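Peptidoglycan glycosyltransferase (Atopobium parvulum, PDB 4OVD) is a penicillin-binding protein with a dimerisation domain and a transpeptidase domain. Local coordinates at residues A[64-69]-A[222-227]; A[288-293]-A[388-393]; A[319-324]-A[334-339]. One frame throughout, in Å; residues are numbered along the deposited sequence.

The three contacts are spread along the chain and none touches another; each joins its two segments locally. Interaction 1 comes first: the turn after strand 62-63 meets the stretch from strand 219-221 into helix 225-242, and these two strands are parallel neighbours in the mixed sheet. Interactions 2 and 3 both fall in the transpeptidase domain, with 319-324/334-339 nested inside the loop that 288-293/388-393 closes. Centre to centre, interaction 2 is about 27 Å from interaction 1 and 32 Å from interaction 3, while interactions 1 and 3 are about 50 Å apart, on opposite sides of the chain's centre. Interaction 3 lies at the base of hairpin 322-331.

Interaction 1 (A[64-69]-A[222-227]); sequences DRNGNV and SIDIEL
Asp64 reaches across to Ile225 at the start of helix 225-242, and its own loop is an Asx turn combined with a type I beta turn from Asp64 to Gly67. The tight part of the contact lies here, on the buried side. Arg65 N donates to Ile223 O at 3.0 Å, almost straight at 175°, while Ile225 N meets the anti lone pair of Asp64 OD2 at 3.1 Å. With chi1 at 87°, Asp64 CG stands between its backbone N and carbonyl carbon, a position from which the carboxylate serves its own turn as well as the helix. Asn66 N and Asn68 N come to Asp64 OD1 from opposite faces of the carboxylate, and Asn68 ND2 reaches Asp64 OD2 at 3.3 Å from the syn side, tilted from the carboxylate plane. These bonds fix the rotation of the group and would be expected to favour its charged form. Ile225 CG2 presses against the same oxygen, Asp64 OD2, at 3.2 Å.

The looser side belongs to Arg65 and Asn66, which are exposed. Arg65 CD passes at a slant over Asp224 CB, 3.6 Å away, and Ser222 O sits at the guanidinium edge. Asn66 ND2 makes a weak bond to Asp224 OD2, with amide and carboxylate planes 82° apart. Asp224 is the N-cap: its OD1 accepts from Leu227 N and forms a salt bridge with Arg556 of helix 542-556. Asp224 OD2 takes a bond from water 1 at 2.7 Å, and that water also donates to Asn66 OD1 and accepts from Arg65 NH1.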
loop_
_atom_site.group_PDB
_atom_site.type_symbol
_atom_site.label_atom_id
_atom_site.label_comp_id
_atom_site.label_asym_id
_atom_site.label_seq_id
_atom_site.Cartn_x
_atom_site.Cartn_y
_atom_site.Cartn_z
ATOM N N ASP A 64 -8.051 14.174 -13.296
ATOM C CA ASP A 64 -7.044 13.954 -12.280
ATOM C C ASP A 64 -7.149 15.159 -11.289
ATOM O O ASP A 64 -8.002 16.033 -11.473
ATOM C CB ASP A 64 -5.640 13.779 -12.872
ATOM C CG ASP A 64 -4.904 15.094 -13.090
ATOM O OD1 ASP A 64 -5.520 16.197 -13.160
ATOM O OD2 ASP A 64 -3.672 14.981 -13.244
ATOM N N ARG A 65 -6.293 15.219 -10.261
ATOM C CA ARG A 65 -6.396 16.246 -9.227
ATOM C C ARG A 65 -6.181 17.678 -9.724
ATOM O O ARG A 65 -6.614 18.600 -9.049
ATOM C CB ARG A 65 -5.389 15.963 -8.067
ATOM C CG ARG A 65 -3.927 16.270 -8.415
ATOM C CD ARG A 65 -2.955 15.790 -7.339
ATOM N NE ARG A 65 -3.509 16.037 -6.013
ATOM C CZ ARG A 65 -3.283 17.097 -5.254
ATOM N NH1 ARG A 65 -2.438 18.077 -5.627
ATOM N NH2 ARG A 65 -3.898 17.161 -4.076
ATOM N N ASN A 66 -5.461 17.862 -10.834
ATOM C CA ASN A 66 -5.209 19.192 -11.390
ATOM C C ASN A 66 -6.216 19.499 -12.501
ATOM O O ASN A 66 -6.129 20.521 -13.173
ATOM C CB ASN A 66 -3.797 19.249 -11.964
ATOM C CG ASN A 66 -2.728 19.010 -10.903
ATOM O OD1 ASN A 66 -2.737 19.650 -9.857
ATOM N ND2 ASN A 66 -1.801 18.081 -11.170
ATOM N N GLY A 67 -7.178 18.606 -12.726
ATOM C CA GLY A 67 -8.149 18.838 -13.767
ATOM C C GLY A 67 -7.790 18.301 -15.145
ATOM O O GLY A 67 -8.529 18.498 -16.066
ATOM N N ASN A 68 -6.648 17.662 -15.322
ATOM C CA ASN A 68 -6.385 17.066 -16.606
ATOM C C ASN A 68 -7.416 15.929 -16.859
ATOM O O ASN A 68 -7.865 15.177 -15.937
ATOM C CB ASN A 68 -4.966 16.523 -16.657
ATOM C CG ASN A 68 -3.916 17.594 -16.432
ATOM O OD1 ASN A 68 -3.686 18.443 -17.290
ATOM N ND2 ASN A 68 -3.206 17.511 -15.294
ATOM N N VAL A 69 -7.826 15.833 -18.117
ATOM C CA VAL A 69 -8.794 14.833 -18.550
ATOM C C VAL A 69 -8.003 13.547 -18.733
ATOM O O VAL A 69 -6.976 13.532 -19.450
ATOM C CB VAL A 69 -9.565 15.244 -19.844
ATOM C CG1 VAL A 69 -10.448 14.111 -20.368
ATOM C CG2 VAL A 69 -10.413 16.488 -19.581
ATOM N N SER A 222 -7.839 11.706 -7.098
ATOM C CA SER A 222 -6.707 12.230 -6.350
ATOM C C SER A 222 -5.402 12.096 -7.101
ATOM O O SER A 222 -4.413 12.673 -6.714
ATOM C CB SER A 222 -6.601 11.474 -5.027
ATOM O OG SER A 222 -6.683 10.097 -5.242
ATOM N N ILE A 223 -5.391 11.317 -8.169
ATOM C CA ILE A 223 -4.171 11.075 -8.927
ATOM C C ILE A 223 -3.536 12.278 -9.565
ATOM O O ILE A 223 -4.254 13.092 -10.103
ATOM C CB ILE A 223 -4.495 10.115 -10.085
ATOM C CG1 ILE A 223 -4.818 8.750 -9.529
ATOM C CG2 ILE A 223 -3.326 9.982 -11.055
ATOM C CD1 ILE A 223 -3.655 8.069 -8.858
ATOM N N ASP A 224 -2.205 12.388 -9.526
ATOM C CA ASP A 224 -1.498 13.490 -10.210
ATOM C C ASP A 224 -0.875 12.765 -11.373
ATOM O O ASP A 224 0.013 11.935 -11.235
ATOM C CB ASP A 224 -0.448 14.174 -9.357
ATOM C CG ASP A 224 0.261 15.320 -10.118
ATOM O OD1 ASP A 224 0.778 15.024 -11.222
ATOM O OD2 ASP A 224 0.341 16.483 -9.608
ATOM N N ILE A 225 -1.384 13.045 -12.544
ATOM C CA ILE A 225 -0.986 12.267 -13.714
ATOM C C ILE A 225 0.474 12.317 -14.036
ATOM O O ILE A 225 1.028 11.327 -14.487
ATOM C CB ILE A 225 -1.842 12.631 -14.940
ATOM C CG1 ILE A 225 -1.757 11.536 -16.021
ATOM C CG2 ILE A 225 -1.525 14.042 -15.407
ATOM C CD1 ILE A 225 -2.352 10.232 -15.579
ATOM N N GLU A 226 1.109 13.454 -13.812
ATOM C CA GLU A 226 2.558 13.528 -14.062
ATOM C C GLU A 226 3.344 12.663 -13.042
ATOM O O GLU A 226 4.353 12.040 -13.358
ATOM C CB GLU A 226 3.037 14.987 -14.026
ATOM C CG GLU A 226 4.166 15.230 -15.003
ATOM C CD GLU A 226 3.745 15.027 -16.458
ATOM O OE1 GLU A 226 2.569 15.294 -16.824
ATOM O OE2 GLU A 226 4.608 14.610 -17.262
ATOM N N LEU A 227 2.845 12.584 -11.812
ATOM C CA LEU A 227 3.481 11.751 -10.802
ATOM C C LEU A 227 3.209 10.278 -11.103
ATOM O O LEU A 227 3.992 9.395 -10.802
ATOM C CB LEU A 227 2.964 12.125 -9.426
ATOM C CG LEU A 227 3.790 11.464 -8.351
ATOM C CD1 LEU A 227 5.258 11.844 -8.549
ATOM C CD2 LEU A 227 3.242 11.913 -7.006
HETATM O O HOH W 1 -0.651 18.354 -8.011
#

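Interaction 2 (A[288-293]-A[388-393]); sequences SSIYEP and GEATGI
Ile290 places its CG1 between the backbone N and the carbonyl carbon (chi1 65°), which leaves CG2 beside the backbone N and facing Ala390; an extended second torsion (179°) then carries CD1 out to Ile393. The two branches thus do separate jobs. Ile290 CG2 meets the methyl of Ala390, CB, at 3.6 Å, and also lies 4.1 Å from Gly392 CA. Ile290 CD1 touches CD1 of Ile393 at 3.8 Å, end methyl against end methyl, with the two isoleucine chains crossing at about a right angle.

At the other end of the contact Ser288 CB packs on Gly388 O, 3.1 Å away, and Ser288 O is 4.1 Å from Ala390 CB. The serine hydroxyl does not serve this contact: OG is bonded to Leu284 O, just before helix 285-288. No hydrogen bond joins the two segments directly; the direct contact is one of methyl groups and a carbonyl oxygen, while hydrogen bonds to flanking residues hold the segments. Two glycines shape the second segment. Gly388 has a positive phi and brings its carbonyl oxygen against Ser288, while Gly392 adopts backbone angles at which a beta carbon would collide with the preceding carbonyl. Between them Thr391 OG1 donates to Gly392 O at 3.0 Å, on a lone pair in the carbonyl plane.

Glu292 and Pro293 lead into the Ser-x-x-Lys motif characteristic of penicillin-binding proteins, just ahead of and into helix 298-307. Backbone bonds take over where the side chains stop: Ala390 pairs with Val287 of helix 285-288, Ile393 with Ala415, and Glu292 with Gln495 at the end of strand 487-495.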
loop_
_atom_site.group_PDB
_atom_site.type_symbol
_atom_site.label_atom_id
_atom_site.label_comp_id
_atom_site.label_asym_id
_atom_site.label_seq_id
_atom_site.Cartn_x
_atom_site.Cartn_y
_atom_site.Cartn_z
ATOM N N SER A 288 -4.845 -6.516 -4.839
ATOM C CA SER A 288 -5.311 -7.846 -5.067
ATOM C C SER A 288 -4.324 -8.961 -4.892
ATOM O O SER A 288 -4.725 -10.067 -4.999
ATOM C CB SER A 288 -5.934 -7.888 -6.473
ATOM O OG SER A 288 -4.938 -7.479 -7.370
ATOM N N SER A 289 -3.034 -8.739 -4.704
ATOM C CA SER A 289 -2.167 -9.908 -4.436
ATOM C C SER A 289 -1.783 -9.884 -2.956
ATOM O O SER A 289 -1.748 -8.814 -2.313
ATOM C CB SER A 289 -0.896 -9.841 -5.308
ATOM O OG SER A 289 -1.279 -9.763 -6.643
ATOM N N ILE A 290 -1.501 -11.051 -2.404
ATOM C CA ILE A 290 -1.151 -11.180 -0.989
ATOM C C ILE A 290 0.231 -11.777 -0.891
ATOM O O ILE A 290 0.683 -12.520 -1.783
ATOM C CB ILE A 290 -2.121 -12.017 -0.181
ATOM C CG1 ILE A 290 -2.129 -13.471 -0.620
ATOM C CG2 ILE A 290 -3.557 -11.429 -0.276
ATOM C CD1 ILE A 290 -3.110 -14.291 0.258
ATOM N N TYR A 291 0.903 -11.358 0.173
ATOM C CA TYR A 291 2.272 -11.714 0.431
ATOM C C TYR A 291 2.433 -11.869 1.918
ATOM O O TYR A 291 1.611 -11.341 2.680
ATOM C CB TYR A 291 3.176 -10.518 0.033
ATOM C CG TYR A 291 3.090 -10.197 -1.426
ATOM C CD1 TYR A 291 3.847 -10.903 -2.369
ATOM C CD2 TYR A 291 2.255 -9.209 -1.876
ATOM C CE1 TYR A 291 3.722 -10.653 -3.716
ATOM C CE2 TYR A 291 2.127 -8.937 -3.241
ATOM C CZ TYR A 291 2.879 -9.643 -4.148
ATOM O OH TYR A 291 2.708 -9.374 -5.489
ATOM N N GLU A 292 3.492 -12.561 2.331
ATOM C CA GLU A 292 3.868 -12.616 3.762
ATOM C C GLU A 292 4.628 -11.297 3.888
ATOM O O GLU A 292 5.603 -11.092 3.190
ATOM C CB GLU A 292 4.733 -13.820 4.049
ATOM C CG GLU A 292 4.969 -13.982 5.485
ATOM C CD GLU A 292 5.719 -15.237 5.795
ATOM O OE1 GLU A 292 6.942 -15.279 5.552
ATOM O OE2 GLU A 292 5.093 -16.103 6.403
ATOM N N PRO A 293 4.114 -10.366 4.718
ATOM C CA PRO A 293 4.649 -9.029 4.775
ATOM C C PRO A 293 6.037 -8.952 5.303
ATOM O O PRO A 293 6.796 -8.119 4.824
ATOM C CB PRO A 293 3.639 -8.275 5.658
ATOM C CG PRO A 293 2.999 -9.313 6.477
ATOM C CD PRO A 293 2.932 -10.518 5.593
ATOM N N GLY A 388 -11.206 -5.986 -6.727
ATOM C CA GLY A 388 -10.375 -7.141 -6.400
ATOM C C GLY A 388 -9.578 -7.087 -5.135
ATOM O O GLY A 388 -8.614 -7.809 -5.000
ATOM N N GLU A 389 -10.018 -6.294 -4.163
ATOM C CA GLU A 389 -9.235 -6.134 -2.944
ATOM C C GLU A 389 -9.202 -7.445 -2.180
ATOM O O GLU A 389 -10.246 -7.983 -1.892
ATOM C CB GLU A 389 -9.791 -5.007 -2.035
ATOM C CG GLU A 389 -8.857 -4.840 -0.836
ATOM C CD GLU A 389 -9.100 -3.663 0.099
ATOM O OE1 GLU A 389 -10.221 -3.069 0.122
ATOM O OE2 GLU A 389 -8.117 -3.325 0.812
ATOM N N ALA A 390 -8.026 -7.975 -1.861
ATOM C CA ALA A 390 -7.974 -9.199 -1.083
ATOM C C ALA A 390 -8.136 -8.934 0.418
ATOM O O ALA A 390 -7.682 -7.954 0.926
ATOM C CB ALA A 390 -6.667 -9.933 -1.351
ATOM N N THR A 391 -8.780 -9.812 1.139
ATOM C CA THR A 391 -8.879 -9.634 2.567
ATOM C C THR A 391 -7.617 -10.164 3.258
ATOM O O THR A 391 -7.257 -9.727 4.345
ATOM C CB THR A 391 -10.048 -10.452 3.132
ATOM O OG1 THR A 391 -9.723 -11.851 3.013
ATOM C CG2 THR A 391 -11.266 -10.175 2.360
ATOM N N GLY A 392 -6.945 -11.127 2.621
ATOM C CA GLY A 392 -5.777 -11.728 3.193
ATOM C C GLY A 392 -6.179 -12.900 4.055
ATOM O O GLY A 392 -7.376 -13.185 4.230
ATOM N N ILE A 393 -5.181 -13.600 4.559
ATOM C CA ILE A 393 -5.343 -14.815 5.321
ATOM C C ILE A 393 -4.593 -14.616 6.581
ATOM O O ILE A 393 -3.369 -14.725 6.634
ATOM C CB ILE A 393 -4.794 -16.017 4.519
ATOM C CG1 ILE A 393 -5.555 -16.138 3.161
ATOM C CG2 ILE A 393 -4.977 -17.293 5.322
ATOM C CD1 ILE A 393 -4.892 -17.046 2.148
#

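Interaction 3 (A[319-324]-A[334-339]); sequences IPTELQ and DWRTSA
Arg336 extends its side chain toward the end of strand 316-319, and hydrogen bonds to the carbonyls of Ile319 and Pro320 carry this contact. Its CG lies between backbone N and carbonyl carbon (chi1 57°), and from there the chain runs out extended to NE, so the guanidinium arrives beside the other segment. Arg336 NH1 donates to Ile319 O at 2.8 Å in a rather bent bond of 131°, the oxygen lying off the guanidinium plane. Arg336 NH2 donates to Pro320 O, also at 2.8 Å but straighter, at 156°; that oxygen sits at the guanidinium edge, although the donor approaches from above the carbonyl plane. Arg336 NH1 has a second acceptor in Ser338 O at 2.9 Å, which ties the arginine back to its own loop.

Charge pairing comes from the same loop. Arg336 NE forms a salt bridge with Asp334 OD2 at 3.0 Å, weak as a hydrogen bond, and Arg336 NH2 has another salt bridge with Asp332, which follows strand 328-331 of the hairpin.

The remaining contacts are weakly polar or apolar. Thr321 CG2 lies over one guanidinium face and comes within 3.4 Å of Ser338 N. Ala339 CA makes a CA-H...O contact of 3.0 Å with Ile319 O, and Ala339 CB lies 3.4 Å from the same Ile319 O. Just beyond, Ile319 bonds through its backbone to Met340 at the start of strand 340-343, while its side chain packs on Val354 and Phe358 of helix 353-364.

Each guanidinium nitrogen therefore has at least one partner. The two aspartates would be expected to balance the positive charge, while the three carbonyls and Asp334 orient the guanidinium where the chain enters and leaves the 322-331 hairpin.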
loop_
_atom_site.group_PDB
_atom_site.type_symbol
_atom_site.label_atom_id
_atom_site.label_comp_id
_atom_site.label_asym_id
_atom_site.label_seq_id
_atom_site.Cartn_x
_atom_site.Cartn_y
_atom_site.Cartn_z
ATOM N N ILE A 319 18.543 -9.652 24.339
ATOM C CA ILE A 319 17.993 -10.463 23.241
ATOM C C ILE A 319 18.954 -11.598 22.833
ATOM O O ILE A 319 20.089 -11.310 22.389
ATOM C CB ILE A 319 17.610 -9.531 22.080
ATOM C CG1 ILE A 319 16.561 -8.442 22.520
ATOM C CG2 ILE A 319 17.045 -10.285 20.883
ATOM C CD1 ILE A 319 15.251 -8.977 22.990
ATOM N N PRO A 320 18.507 -12.880 22.945
ATOM C CA PRO A 320 19.402 -13.967 22.542
ATOM C C PRO A 320 19.658 -14.016 21.060
ATOM O O PRO A 320 19.039 -13.284 20.284
ATOM C CB PRO A 320 18.681 -15.247 23.022
ATOM C CG PRO A 320 17.242 -14.859 23.058
ATOM C CD PRO A 320 17.178 -13.384 23.339
ATOM N N THR A 321 20.564 -14.905 20.643
ATOM C CA THR A 321 20.895 -15.007 19.200
ATOM C C THR A 321 19.789 -15.668 18.500
ATOM O O THR A 321 19.616 -15.472 17.312
ATOM C CB THR A 321 22.178 -15.841 18.937
ATOM O OG1 THR A 321 22.104 -16.988 19.773
ATOM C CG2 THR A 321 23.433 -15.082 19.349
ATOM N N GLU A 322 19.056 -16.508 19.216
ATOM C CA GLU A 322 17.950 -17.206 18.621
ATOM C C GLU A 322 16.930 -17.421 19.693
ATOM O O GLU A 322 17.288 -17.327 20.835
ATOM C CB GLU A 322 18.388 -18.587 18.095
ATOM C CG GLU A 322 18.995 -19.482 19.179
ATOM C CD GLU A 322 19.456 -20.872 18.673
ATOM O OE1 GLU A 322 19.480 -21.113 17.451
ATOM O OE2 GLU A 322 19.807 -21.736 19.512
ATOM N N LEU A 323 15.686 -17.694 19.303
ATOM C CA LEU A 323 14.608 -17.967 20.244
ATOM C C LEU A 323 13.744 -19.074 19.678
ATOM O O LEU A 323 13.466 -19.079 18.484
ATOM C CB LEU A 323 13.736 -16.714 20.422
ATOM C CG LEU A 323 12.553 -16.738 21.413
ATOM C CD1 LEU A 323 12.950 -17.039 22.852
ATOM C CD2 LEU A 323 11.820 -15.405 21.394
ATOM N N GLN A 324 13.322 -20.010 20.527
ATOM C CA GLN A 324 12.432 -21.090 20.111
ATOM C C GLN A 324 10.990 -20.541 20.142
ATOM O O GLN A 324 10.533 -20.039 21.167
ATOM C CB GLN A 324 12.560 -22.277 21.081
ATOM C CG GLN A 324 11.682 -23.499 20.790
ATOM C CD GLN A 324 12.090 -24.289 19.540
ATOM O OE1 GLN A 324 11.271 -25.004 18.947
ATOM N NE2 GLN A 324 13.352 -24.159 19.130
ATOM N N ASP A 334 23.098 -11.929 11.354
ATOM C CA ASP A 334 23.927 -10.882 11.982
ATOM C C ASP A 334 25.284 -11.376 12.434
ATOM O O ASP A 334 25.629 -12.542 12.206
ATOM C CB ASP A 334 23.130 -10.246 13.181
ATOM C CG ASP A 334 22.716 -11.292 14.264
ATOM O OD1 ASP A 334 23.165 -12.465 14.215
ATOM O OD2 ASP A 334 21.919 -10.943 15.168
ATOM N N TRP A 335 26.001 -10.533 13.170
ATOM C CA TRP A 335 27.397 -10.843 13.544
ATOM C C TRP A 335 27.615 -11.431 14.924
ATOM O O TRP A 335 28.524 -12.218 15.128
ATOM C CB TRP A 335 28.270 -9.563 13.358
ATOM C CG TRP A 335 28.252 -9.211 11.947
ATOM C CD1 TRP A 335 28.938 -9.845 10.931
ATOM C CD2 TRP A 335 27.381 -8.285 11.327
ATOM N NE1 TRP A 335 28.533 -9.342 9.707
ATOM C CE2 TRP A 335 27.589 -8.378 9.925
ATOM C CE3 TRP A 335 26.433 -7.400 11.808
ATOM C CZ2 TRP A 335 26.914 -7.571 9.016
ATOM C CZ3 TRP A 335 25.748 -6.621 10.908
ATOM C CH2 TRP A 335 25.996 -6.705 9.522
ATOM N N ARG A 336 26.716 -11.113 15.836
ATOM C CA ARG A 336 26.864 -11.519 17.217
ATOM C C ARG A 336 26.726 -13.002 17.362
ATOM O O ARG A 336 26.204 -13.635 16.482
ATOM C CB ARG A 336 25.843 -10.766 18.108
ATOM C CG ARG A 336 24.394 -10.934 17.720
ATOM C CD ARG A 336 23.483 -9.906 18.409
ATOM N NE ARG A 336 22.074 -10.271 18.126
ATOM C CZ ARG A 336 21.313 -10.977 18.936
ATOM N NH1 ARG A 336 21.786 -11.346 20.112
ATOM N NH2 ARG A 336 20.075 -11.293 18.575
ATOM N N THR A 337 27.301 -13.525 18.435
ATOM C CA THR A 337 27.239 -14.922 18.777
ATOM C C THR A 337 26.775 -14.963 20.218
ATOM O O THR A 337 26.775 -15.997 20.855
ATOM C CB THR A 337 28.598 -15.685 18.596
ATOM O OG1 THR A 337 29.665 -14.978 19.244
ATOM C CG2 THR A 337 28.950 -15.887 17.096
ATOM N N SER A 338 26.303 -13.827 20.709
ATOM C CA SER A 338 25.849 -13.750 22.057
ATOM C C SER A 338 24.691 -12.784 22.045
ATOM O O SER A 338 24.439 -12.045 21.042
ATOM C CB SER A 338 26.980 -13.209 22.956
ATOM O OG SER A 338 27.496 -11.974 22.396
ATOM N N ALA A 339 23.971 -12.854 23.147
ATOM C CA ALA A 339 22.840 -12.012 23.412
ATOM C C ALA A 339 23.308 -10.539 23.391
ATOM O O ALA A 339 24.432 -10.233 23.723
ATOM C CB ALA A 339 22.277 -12.358 24.783
#